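Local coordinates for protein phosphonate monoester hydrolase (PDB 4UPK) that belongs to the sulfatase family, within the alkaline phosphatase clan of enzymes, at residues Ile392-Trp401 against Pro407-Arg416; Thr91-Arg99 against Arg511-His519. One frame throughout, in Å; residues are numbered along the deposited sequence.

Interaction 1: Ile392-Trp401 against Pro407-Arg416; sequences IDLMPTILDW and PNAVDGRSLR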
loop_
_atom_site.group_PDB
_atom_site.type_symbol
_atom_site.label_atom_id
_atom_site.label_comp_id
_atom_site.label_asym_id
_atom_site.label_seq_id
_atom_site.Cartn_x
_atom_site.Cartn_y
_atom_site.Cartn_z
ATOM N N ILE A 392 -6.035 -23.047 -16.701
ATOM C CA ILE A 392 -6.607 -21.812 -16.159
ATOM C C ILE A 392 -8.077 -21.958 -15.743
ATOM O O ILE A 392 -8.602 -21.083 -15.070
ATOM C CB ILE A 392 -6.383 -20.637 -17.146
ATOM C CG1 ILE A 392 -7.043 -20.913 -18.524
ATOM C CG2 ILE A 392 -4.892 -20.319 -17.258
ATOM C CD1 ILE A 392 -7.249 -19.691 -19.381
ATOM N N ASP A 393 -8.725 -23.080 -16.130
ATOM C CA ASP A 393 -10.118 -23.399 -15.802
ATOM C C ASP A 393 -10.292 -23.971 -14.388
ATOM O O ASP A 393 -11.419 -24.113 -13.922
ATOM C CB ASP A 393 -10.683 -24.406 -16.824
ATOM C CG ASP A 393 -10.736 -23.937 -18.261
ATOM O OD1 ASP A 393 -10.643 -22.695 -18.498
ATOM O OD2 ASP A 393 -10.878 -24.796 -19.153
ATOM N N LEU A 394 -9.188 -24.294 -13.703
ATOM C CA LEU A 394 -9.257 -24.906 -12.375
ATOM C C LEU A 394 -9.651 -23.930 -11.260
ATOM O O LEU A 394 -10.610 -24.199 -10.535
ATOM C CB LEU A 394 -7.967 -25.682 -12.080
ATOM C CG LEU A 394 -7.900 -27.152 -12.535
ATOM C CD1 LEU A 394 -8.127 -27.319 -14.021
ATOM C CD2 LEU A 394 -6.551 -27.731 -12.213
ATOM N N MET A 395 -8.952 -22.780 -11.155
ATOM C CA MET A 395 -9.257 -21.731 -10.175
ATOM C C MET A 395 -10.755 -21.310 -10.256
ATOM O O MET A 395 -11.419 -21.369 -9.221
ATOM C CB MET A 395 -8.285 -20.513 -10.289
ATOM C CG MET A 395 -8.885 -19.204 -9.791
ATOM S SD MET A 395 -7.646 -17.948 -9.547
ATOM C CE MET A 395 -8.568 -16.713 -8.662
ATOM N N PRO A 396 -11.321 -20.940 -11.446
ATOM C CA PRO A 396 -12.744 -20.556 -11.487
ATOM C C PRO A 396 -13.722 -21.674 -11.128
ATOM O O PRO A 396 -14.797 -21.377 -10.610
ATOM C CB PRO A 396 -12.934 -20.028 -12.918
ATOM C CG PRO A 396 -11.872 -20.678 -13.701
ATOM C CD PRO A 396 -10.697 -20.780 -12.779
ATOM N N THR A 397 -13.347 -22.952 -11.343
ATOM C CA THR A 397 -14.176 -24.101 -10.978
ATOM C C THR A 397 -14.344 -24.172 -9.438
ATOM O O THR A 397 -15.462 -24.340 -8.942
ATOM C CB THR A 397 -13.594 -25.380 -11.564
ATOM O OG1 THR A 397 -13.432 -25.233 -12.973
ATOM C CG2 THR A 397 -14.456 -26.611 -11.270
ATOM N N ILE A 398 -13.224 -24.023 -8.701
ATOM C CA ILE A 398 -13.174 -24.080 -7.242
ATOM C C ILE A 398 -13.994 -22.955 -6.649
ATOM O O ILE A 398 -14.874 -23.231 -5.835
ATOM C CB ILE A 398 -11.703 -24.120 -6.692
ATOM C CG1 ILE A 398 -10.930 -25.365 -7.212
ATOM C CG2 ILE A 398 -11.681 -24.054 -5.154
ATOM C CD1 ILE A 398 -9.389 -25.178 -7.285
ATOM N N LEU A 399 -13.739 -21.692 -7.090
ATOM C CA LEU A 399 -14.460 -20.503 -6.615
ATOM C C LEU A 399 -15.959 -20.603 -6.834
ATOM O O LEU A 399 -16.731 -20.289 -5.926
ATOM C CB LEU A 399 -13.896 -19.194 -7.221
ATOM C CG LEU A 399 -12.435 -18.840 -6.858
ATOM C CD1 LEU A 399 -12.030 -17.537 -7.516
ATOM C CD2 LEU A 399 -12.205 -18.801 -5.318
ATOM N N ASP A 400 -16.369 -21.059 -8.034
ATOM C CA ASP A 400 -17.768 -21.262 -8.396
ATOM C C ASP A 400 -18.404 -22.231 -7.389
ATOM O O ASP A 400 -19.395 -21.877 -6.747
ATOM C CB ASP A 400 -17.850 -21.802 -9.839
ATOM C CG ASP A 400 -19.229 -22.065 -10.413
ATOM O OD1 ASP A 400 -20.230 -21.780 -9.719
ATOM O OD2 ASP A 400 -19.307 -22.563 -11.564
ATOM N N TRP A 401 -17.777 -23.421 -7.197
ATOM C CA TRP A 401 -18.241 -24.467 -6.291
ATOM C C TRP A 401 -18.398 -24.016 -4.823
ATOM O O TRP A 401 -19.368 -24.418 -4.182
ATOM C CB TRP A 401 -17.373 -25.725 -6.434
ATOM C CG TRP A 401 -17.912 -26.913 -5.706
ATOM C CD1 TRP A 401 -18.824 -27.818 -6.168
ATOM C CD2 TRP A 401 -17.558 -27.338 -4.380
ATOM N NE1 TRP A 401 -19.056 -28.784 -5.213
ATOM C CE2 TRP A 401 -18.308 -28.501 -4.098
ATOM C CE3 TRP A 401 -16.695 -26.831 -3.391
ATOM C CZ2 TRP A 401 -18.199 -29.186 -2.878
ATOM C CZ3 TRP A 401 -16.588 -27.509 -2.185
ATOM C CH2 TRP A 401 -17.332 -28.674 -1.938
ATOM N N PRO A 407 -12.823 -13.212 -9.909
ATOM C CA PRO A 407 -12.355 -11.925 -10.453
ATOM C C PRO A 407 -12.365 -11.912 -11.996
ATOM O O PRO A 407 -12.193 -12.966 -12.625
ATOM C CB PRO A 407 -10.906 -11.835 -9.924
ATOM C CG PRO A 407 -10.830 -12.765 -8.817
ATOM C CD PRO A 407 -11.755 -13.879 -9.141
ATOM N N ASN A 408 -12.557 -10.707 -12.604
ATOM C CA ASN A 408 -12.546 -10.498 -14.058
ATOM C C ASN A 408 -11.152 -10.779 -14.664
ATOM O O ASN A 408 -11.070 -11.155 -15.835
ATOM C CB ASN A 408 -13.013 -9.082 -14.416
ATOM C CG ASN A 408 -14.512 -8.887 -14.427
ATOM O OD1 ASN A 408 -15.309 -9.830 -14.368
ATOM N ND2 ASN A 408 -14.928 -7.636 -14.560
ATOM N N ALA A 409 -10.071 -10.632 -13.862
ATOM C CA ALA A 409 -8.687 -10.931 -14.268
ATOM C C ALA A 409 -8.515 -12.399 -14.737
ATOM O O ALA A 409 -7.649 -12.682 -15.561
ATOM C CB ALA A 409 -7.737 -10.649 -13.109
ATOM N N VAL A 410 -9.353 -13.312 -14.218
ATOM C CA VAL A 410 -9.325 -14.735 -14.545
ATOM C C VAL A 410 -9.787 -14.981 -15.986
ATOM O O VAL A 410 -10.939 -14.698 -16.346
ATOM C CB VAL A 410 -10.072 -15.599 -13.477
ATOM C CG1 VAL A 410 -10.198 -17.057 -13.897
ATOM C CG2 VAL A 410 -9.396 -15.495 -12.113
ATOM N N ASP A 411 -8.864 -15.497 -16.807
ATOM C CA ASP A 411 -9.086 -15.844 -18.221
ATOM C C ASP A 411 -9.830 -17.171 -18.379
ATOM O O ASP A 411 -10.524 -17.362 -19.382
ATOM C CB ASP A 411 -7.752 -15.926 -18.975
ATOM C CG ASP A 411 -7.000 -14.611 -19.091
ATOM O OD1 ASP A 411 -7.632 -13.594 -19.453
ATOM O OD2 ASP A 411 -5.777 -14.610 -18.869
ATOM N N GLY A 412 -9.645 -18.075 -17.405
ATOM C CA GLY A 412 -10.273 -19.390 -17.383
ATOM C C GLY A 412 -11.750 -19.350 -17.097
ATOM O O GLY A 412 -12.267 -18.359 -16.581
ATOM N N ARG A 413 -12.437 -20.437 -17.442
ATOM C CA ARG A 413 -13.869 -20.593 -17.253
ATOM C C ARG A 413 -14.159 -21.845 -16.423
ATOM O O ARG A 413 -13.499 -22.875 -16.588
ATOM C CB ARG A 413 -14.583 -20.669 -18.613
ATOM C CG ARG A 413 -14.566 -19.350 -19.390
ATOM C CD ARG A 413 -15.281 -19.448 -20.723
ATOM N NE ARG A 413 -16.698 -19.801 -20.586
ATOM C CZ ARG A 413 -17.500 -20.074 -21.611
ATOM N NH1 ARG A 413 -17.044 -20.009 -22.854
ATOM N NH2 ARG A 413 -18.758 -20.423 -21.401
ATOM N N SER A 414 -15.143 -21.743 -15.527
ATOM C CA SER A 414 -15.577 -22.835 -14.657
ATOM C C SER A 414 -15.947 -24.102 -15.442
ATOM O O SER A 414 -16.673 -24.040 -16.441
ATOM C CB SER A 414 -16.755 -22.387 -13.799
ATOM O OG SER A 414 -17.187 -23.412 -12.922
ATOM N N LEU A 415 -15.443 -25.249 -14.968
ATOM C CA LEU A 415 -15.708 -26.563 -15.542
ATOM C C LEU A 415 -16.939 -27.206 -14.919
ATOM O O LEU A 415 -17.274 -28.341 -15.268
ATOM C CB LEU A 415 -14.491 -27.480 -15.353
ATOM C CG LEU A 415 -13.206 -27.085 -16.067
ATOM C CD1 LEU A 415 -12.116 -28.089 -15.778
ATOM C CD2 LEU A 415 -13.411 -26.950 -17.567
ATOM N N ARG A 416 -17.612 -26.488 -13.994
ATOM C CA ARG A 416 -18.804 -26.953 -13.293
ATOM C C ARG A 416 -19.917 -27.498 -14.205
ATOM O O ARG A 416 -20.380 -28.597 -13.897
ATOM C CB ARG A 416 -19.316 -25.922 -12.281
ATOM C CG ARG A 416 -19.918 -26.556 -11.045
ATOM C CD ARG A 416 -20.346 -25.507 -10.068
ATOM N NE ARG A 416 -21.217 -26.062 -9.041
ATOM C CZ ARG A 416 -21.770 -25.345 -8.071
ATOM N NH1 ARG A 416 -21.532 -24.038 -7.982
ATOM N NH2 ARG A 416 -22.556 -25.924 -7.174
#
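D400 holds two partners of the loop, one on each carboxylate oxygen. S414 OG donates to D400 OD2 at 2.7 Å along the anti lone pair, while R416 NH1 forms a salt bridge with D400 OD1 at 3.1 Å, arriving from 61° out of the carboxylate plane though D400 lies close to the guanidinium's own plane. In D400, CG trans to the backbone N (chi1 -179°) points the carboxylate at both. S414 OG also accepts from R416 N, a capping bond at the turn into helix 416-419. One helical turn back, T397 OG1 receives L415 N at 2.8 Å, nearly straight at 166°; a small hydroxyl set beside its own backbone N suits this place as an acceptor close to the helix. D393 OD1 takes R413 N at 3.1 Å from above its carboxylate plane, and R428 supplies its salt bridge. Beyond these bonds G412 CA lies 3.3 Å from I392 O, an approach that a residue without a side chain permits. The ring of P396 rests on the G412-S414 backbone, and V410 spreads its methyls, CG1 to P396 CD at 3.9 Å and CG2 to M395 CE at 3.8 Å. L394 and I398 carry the helix's other side onto strands 35-41 and 340-346 of the central sheet. D393 and T397 thus accept two loop N-H groups and D400 takes side-chain donors, fixing an irregular chain without strand pairing.

Interaction 2: Thr91-Arg99 against Arg511-His519; sequences TGQYAMNHR and RHRMRNMDH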
loop_
_atom_site.group_PDB
_atom_site.type_symbol
_atom_site.label_atom_id
_atom_site.label_comp_id
_atom_site.label_asym_id
_atom_site.label_seq_id
_atom_site.Cartn_x
_atom_site.Cartn_y
_atom_site.Cartn_z
ATOM N N THR A 91 -3.515 -18.610 -10.679
ATOM C CA THR A 91 -4.124 -17.285 -10.957
ATOM C C THR A 91 -5.309 -17.361 -11.920
ATOM O O THR A 91 -6.095 -16.417 -11.966
ATOM C CB THR A 91 -3.112 -16.247 -11.491
ATOM O OG1 THR A 91 -2.652 -16.637 -12.790
ATOM C CG2 THR A 91 -1.951 -15.975 -10.532
ATOM N N GLY A 92 -5.420 -18.445 -12.693
ATOM C CA GLY A 92 -6.497 -18.588 -13.672
ATOM C C GLY A 92 -6.320 -17.717 -14.909
ATOM O O GLY A 92 -7.268 -17.536 -15.684
ATOM N N GLN A 93 -5.086 -17.200 -15.127
ATOM C CA GLN A 93 -4.742 -16.318 -16.251
ATOM C C GLN A 93 -3.712 -16.941 -17.179
ATOM O O GLN A 93 -2.864 -17.711 -16.735
ATOM C CB GLN A 93 -4.140 -14.989 -15.742
ATOM C CG GLN A 93 -4.984 -14.203 -14.763
ATOM C CD GLN A 93 -4.328 -12.905 -14.357
ATOM O OE1 GLN A 93 -3.453 -12.366 -15.032
ATOM N NE2 GLN A 93 -4.786 -12.334 -13.269
ATOM N N TYR A 94 -3.728 -16.530 -18.448
ATOM C CA TYR A 94 -2.722 -16.914 -19.433
ATOM C C TYR A 94 -1.406 -16.200 -19.032
ATOM O O TYR A 94 -1.459 -15.158 -18.390
ATOM C CB TYR A 94 -3.148 -16.455 -20.843
ATOM C CG TYR A 94 -4.315 -17.227 -21.422
ATOM C CD1 TYR A 94 -4.173 -18.555 -21.814
ATOM C CD2 TYR A 94 -5.534 -16.600 -21.679
ATOM C CE1 TYR A 94 -5.230 -19.256 -22.392
ATOM C CE2 TYR A 94 -6.608 -17.299 -22.226
ATOM C CZ TYR A 94 -6.452 -18.626 -22.587
ATOM O OH TYR A 94 -7.527 -19.316 -23.100
ATOM N N ALA A 95 -0.253 -16.773 -19.385
ATOM C CA ALA A 95 1.065 -16.207 -19.133
ATOM C C ALA A 95 1.175 -14.804 -19.746
ATOM O O ALA A 95 1.921 -13.997 -19.196
ATOM C CB ALA A 95 2.149 -17.126 -19.701
ATOM N N MET A 96 0.438 -14.505 -20.880
ATOM C CA MET A 96 0.421 -13.181 -21.538
ATOM C C MET A 96 -0.190 -12.121 -20.625
ATOM O O MET A 96 0.089 -10.943 -20.771
ATOM C CB MET A 96 -0.241 -13.200 -22.946
ATOM C CG MET A 96 -1.689 -13.665 -22.988
ATOM S SD MET A 96 -2.271 -13.842 -24.695
ATOM C CE MET A 96 -3.897 -14.480 -24.398
ATOM N N ASN A 97 -0.984 -12.562 -19.655
ATOM C CA ASN A 97 -1.625 -11.707 -18.678
ATOM C C ASN A 97 -0.902 -11.682 -17.320
ATOM O O ASN A 97 -0.608 -10.584 -16.806
ATOM C CB ASN A 97 -3.107 -12.070 -18.553
ATOM C CG ASN A 97 -3.877 -11.677 -19.792
ATOM O OD1 ASN A 97 -3.520 -10.734 -20.495
ATOM N ND2 ASN A 97 -4.933 -12.392 -20.104
ATOM N N HIS A 98 -0.588 -12.875 -16.754
ATOM C CA HIS A 98 0.067 -12.909 -15.433
ATOM C C HIS A 98 1.540 -12.436 -15.464
ATOM O O HIS A 98 2.054 -11.892 -14.483
ATOM C CB HIS A 98 -0.160 -14.244 -14.701
ATOM C CG HIS A 98 0.500 -15.459 -15.281
ATOM N ND1 HIS A 98 1.859 -15.522 -15.459
ATOM C CD2 HIS A 98 -0.029 -16.677 -15.542
ATOM C CE1 HIS A 98 2.121 -16.761 -15.852
ATOM N NE2 HIS A 98 1.013 -17.491 -15.923
ATOM N N ARG A 99 2.181 -12.635 -16.628
ATOM C CA ARG A 99 3.538 -12.211 -16.995
ATOM C C ARG A 99 4.726 -12.834 -16.244
ATOM O O ARG A 99 5.862 -12.409 -16.424
ATOM C CB ARG A 99 3.635 -10.673 -17.239
ATOM C CG ARG A 99 2.772 -10.166 -18.428
ATOM C CD ARG A 99 3.221 -10.644 -19.827
ATOM N NE ARG A 99 4.527 -10.083 -20.189
ATOM C CZ ARG A 99 5.414 -10.677 -20.967
ATOM N NH1 ARG A 99 5.144 -11.849 -21.519
ATOM N NH2 ARG A 99 6.561 -10.083 -21.242
ATOM N N ARG A 511 -6.640 -13.251 -32.974
ATOM C CA ARG A 511 -7.906 -12.927 -32.299
ATOM C C ARG A 511 -7.928 -13.386 -30.838
ATOM O O ARG A 511 -8.449 -12.650 -30.006
ATOM C CB ARG A 511 -9.108 -13.507 -33.045
ATOM C CG ARG A 511 -9.420 -12.789 -34.337
ATOM C CD ARG A 511 -10.847 -13.080 -34.777
ATOM N NE ARG A 511 -11.277 -12.233 -35.889
ATOM C CZ ARG A 511 -11.594 -12.692 -37.095
ATOM N NH1 ARG A 511 -11.586 -13.995 -37.339
ATOM N NH2 ARG A 511 -11.985 -11.857 -38.046
ATOM N N HIS A 512 -7.362 -14.580 -30.526
ATOM C CA HIS A 512 -7.304 -15.108 -29.162
ATOM C C HIS A 512 -6.535 -14.150 -28.231
ATOM O O HIS A 512 -7.000 -13.891 -27.122
ATOM C CB HIS A 512 -6.703 -16.533 -29.120
ATOM C CG HIS A 512 -6.627 -17.087 -27.720
ATOM N ND1 HIS A 512 -7.715 -17.681 -27.124
ATOM C CD2 HIS A 512 -5.622 -17.030 -26.819
ATOM C CE1 HIS A 512 -7.334 -17.998 -25.893
ATOM N NE2 HIS A 512 -6.083 -17.633 -25.667
ATOM N N ARG A 513 -5.368 -13.630 -28.696
ATOM C CA ARG A 513 -4.534 -12.659 -27.970
ATOM C C ARG A 513 -5.338 -11.377 -27.714
ATOM O O ARG A 513 -5.320 -10.850 -26.595
ATOM C CB ARG A 513 -3.280 -12.294 -28.783
ATOM C CG ARG A 513 -2.259 -13.390 -28.876
ATOM C CD ARG A 513 -0.834 -12.844 -28.889
ATOM N NE ARG A 513 0.091 -13.950 -28.706
ATOM C CZ ARG A 513 0.772 -14.207 -27.600
ATOM N NH1 ARG A 513 0.741 -13.359 -26.581
ATOM N NH2 ARG A 513 1.543 -15.275 -27.528
ATOM N N MET A 514 -6.038 -10.881 -28.767
ATOM C CA MET A 514 -6.874 -9.660 -28.715
ATOM C C MET A 514 -8.107 -9.839 -27.838
ATOM O O MET A 514 -8.521 -8.881 -27.190
ATOM C CB MET A 514 -7.288 -9.209 -30.128
ATOM C CG MET A 514 -6.121 -8.848 -31.022
ATOM S SD MET A 514 -6.610 -8.384 -32.691
ATOM C CE MET A 514 -7.162 -6.690 -32.431
ATOM N N ARG A 515 -8.673 -11.072 -27.779
ATOM C CA ARG A 515 -9.852 -11.370 -26.952
ATOM C C ARG A 515 -9.514 -11.672 -25.497
ATOM O O ARG A 515 -10.410 -11.677 -24.644
ATOM C CB ARG A 515 -10.667 -12.522 -27.534
ATOM C CG ARG A 515 -11.483 -12.156 -28.761
ATOM C CD ARG A 515 -11.885 -13.444 -29.452
ATOM N NE ARG A 515 -12.664 -13.201 -30.663
ATOM C CZ ARG A 515 -12.975 -14.134 -31.555
ATOM N NH1 ARG A 515 -12.557 -15.385 -31.392
ATOM N NH2 ARG A 515 -13.695 -13.822 -32.625
ATOM N N ASN A 516 -8.240 -11.938 -25.211
ATOM C CA ASN A 516 -7.797 -12.268 -23.861
ATOM C C ASN A 516 -6.656 -11.371 -23.380
ATOM O O ASN A 516 -5.639 -11.877 -22.898
ATOM C CB ASN A 516 -7.472 -13.782 -23.710
ATOM C CG ASN A 516 -8.625 -14.690 -24.048
ATOM O OD1 ASN A 516 -9.479 -15.008 -23.213
ATOM N ND2 ASN A 516 -8.725 -15.048 -25.316
ATOM N N MET A 517 -6.847 -10.035 -23.472
ATOM C CA MET A 517 -5.900 -9.060 -22.933
ATOM C C MET A 517 -6.243 -8.893 -21.452
ATOM O O MET A 517 -7.285 -9.399 -21.031
ATOM C CB MET A 517 -5.981 -7.723 -23.669
ATOM C CG MET A 517 -5.206 -7.708 -24.952
ATOM S SD MET A 517 -5.253 -6.071 -25.700
ATOM C CE MET A 517 -6.734 -6.182 -26.601
ATOM N N ASP A 518 -5.375 -8.224 -20.659
ATOM C CA ASP A 518 -5.582 -8.053 -19.213
ATOM C C ASP A 518 -6.953 -7.465 -18.825
ATOM O O ASP A 518 -7.215 -6.294 -19.095
ATOM C CB ASP A 518 -4.420 -7.264 -18.577
ATOM C CG ASP A 518 -4.254 -7.477 -17.078
ATOM O OD1 ASP A 518 -5.268 -7.731 -16.392
ATOM O OD2 ASP A 518 -3.121 -7.363 -16.590
ATOM N N HIS A 519 -7.817 -8.286 -18.185
ATOM C CA HIS A 519 -9.181 -7.888 -17.765
ATOM C C HIS A 519 -9.320 -7.393 -16.303
ATOM O O HIS A 519 -10.456 -7.224 -15.836
ATOM C CB HIS A 519 -10.179 -9.037 -18.020
ATOM C CG HIS A 519 -10.675 -9.129 -19.422
ATOM N ND1 HIS A 519 -9.842 -9.502 -20.460
ATOM C CD2 HIS A 519 -11.924 -8.955 -19.906
ATOM C CE1 HIS A 519 -10.605 -9.541 -21.535
ATOM N NE2 HIS A 519 -11.856 -9.183 -21.258
HETATM O O HOH W 1 -0.926 -8.055 -17.532
#
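Y94 and H512 meet as an offset edge-to-face pair, the edge of the imidazole turned to the phenol face with ring centroids 4.8 Å apart and planes at 82°. H512 NE2 sits 3.3 Å from Y94 CZ. Both rings have outside polar partners: the bond of Y94 OH to E390 fixes where the phenol end lies, and that of H512 ND1 to Y430 should limit the imidazole's rotation. N516 ND2 donates to H512 O at 2.8 Å, and N516 CB lies beside M96. That methionine, unbranched and extended beyond CG, slides CE to 3.7 Å from N516 CB and sets SD 3.6 Å from R513 NH1; its CG occupies the position between backbone N and carbonyl carbon (chi1 59°), directing the chain at the helix end.

N97 ND2 donates to N516 O at 2.9 Å, from well above the carbonyl plane. Past N97 the fit is looser and wetter: a water lies within bonding distance of N97 O and D518 OD2. D518 also bonds T520 and pairs with R108 of the second subunit. The join of helix 499-515 and its following loop to 91-99 therefore grades from ring and thioether packing, through one direct amide bond, to a water-lined charged margin at the subunit interface.

How the interactions relate
Interaction 1 lies within the chain loop that interaction 2 closes, and the two centres are 14 Å apart on the same side of the chain's centre. They meet at D411, whose OD2 probably accepts hydrogen bonds from N97 ND2 at 2.7 Å and from Y94 N at 2.8 Å. Backbone bonds between G92 and G412 add a second tie, and A409 packs on Q93. The segment 91-99 is therefore held between the loop 407-416 and the C-terminal segment 511-519. E390, just before I392, bonds both D393 and Y94, so one residue serves both contacts. Only interaction 2 reaches the second subunit.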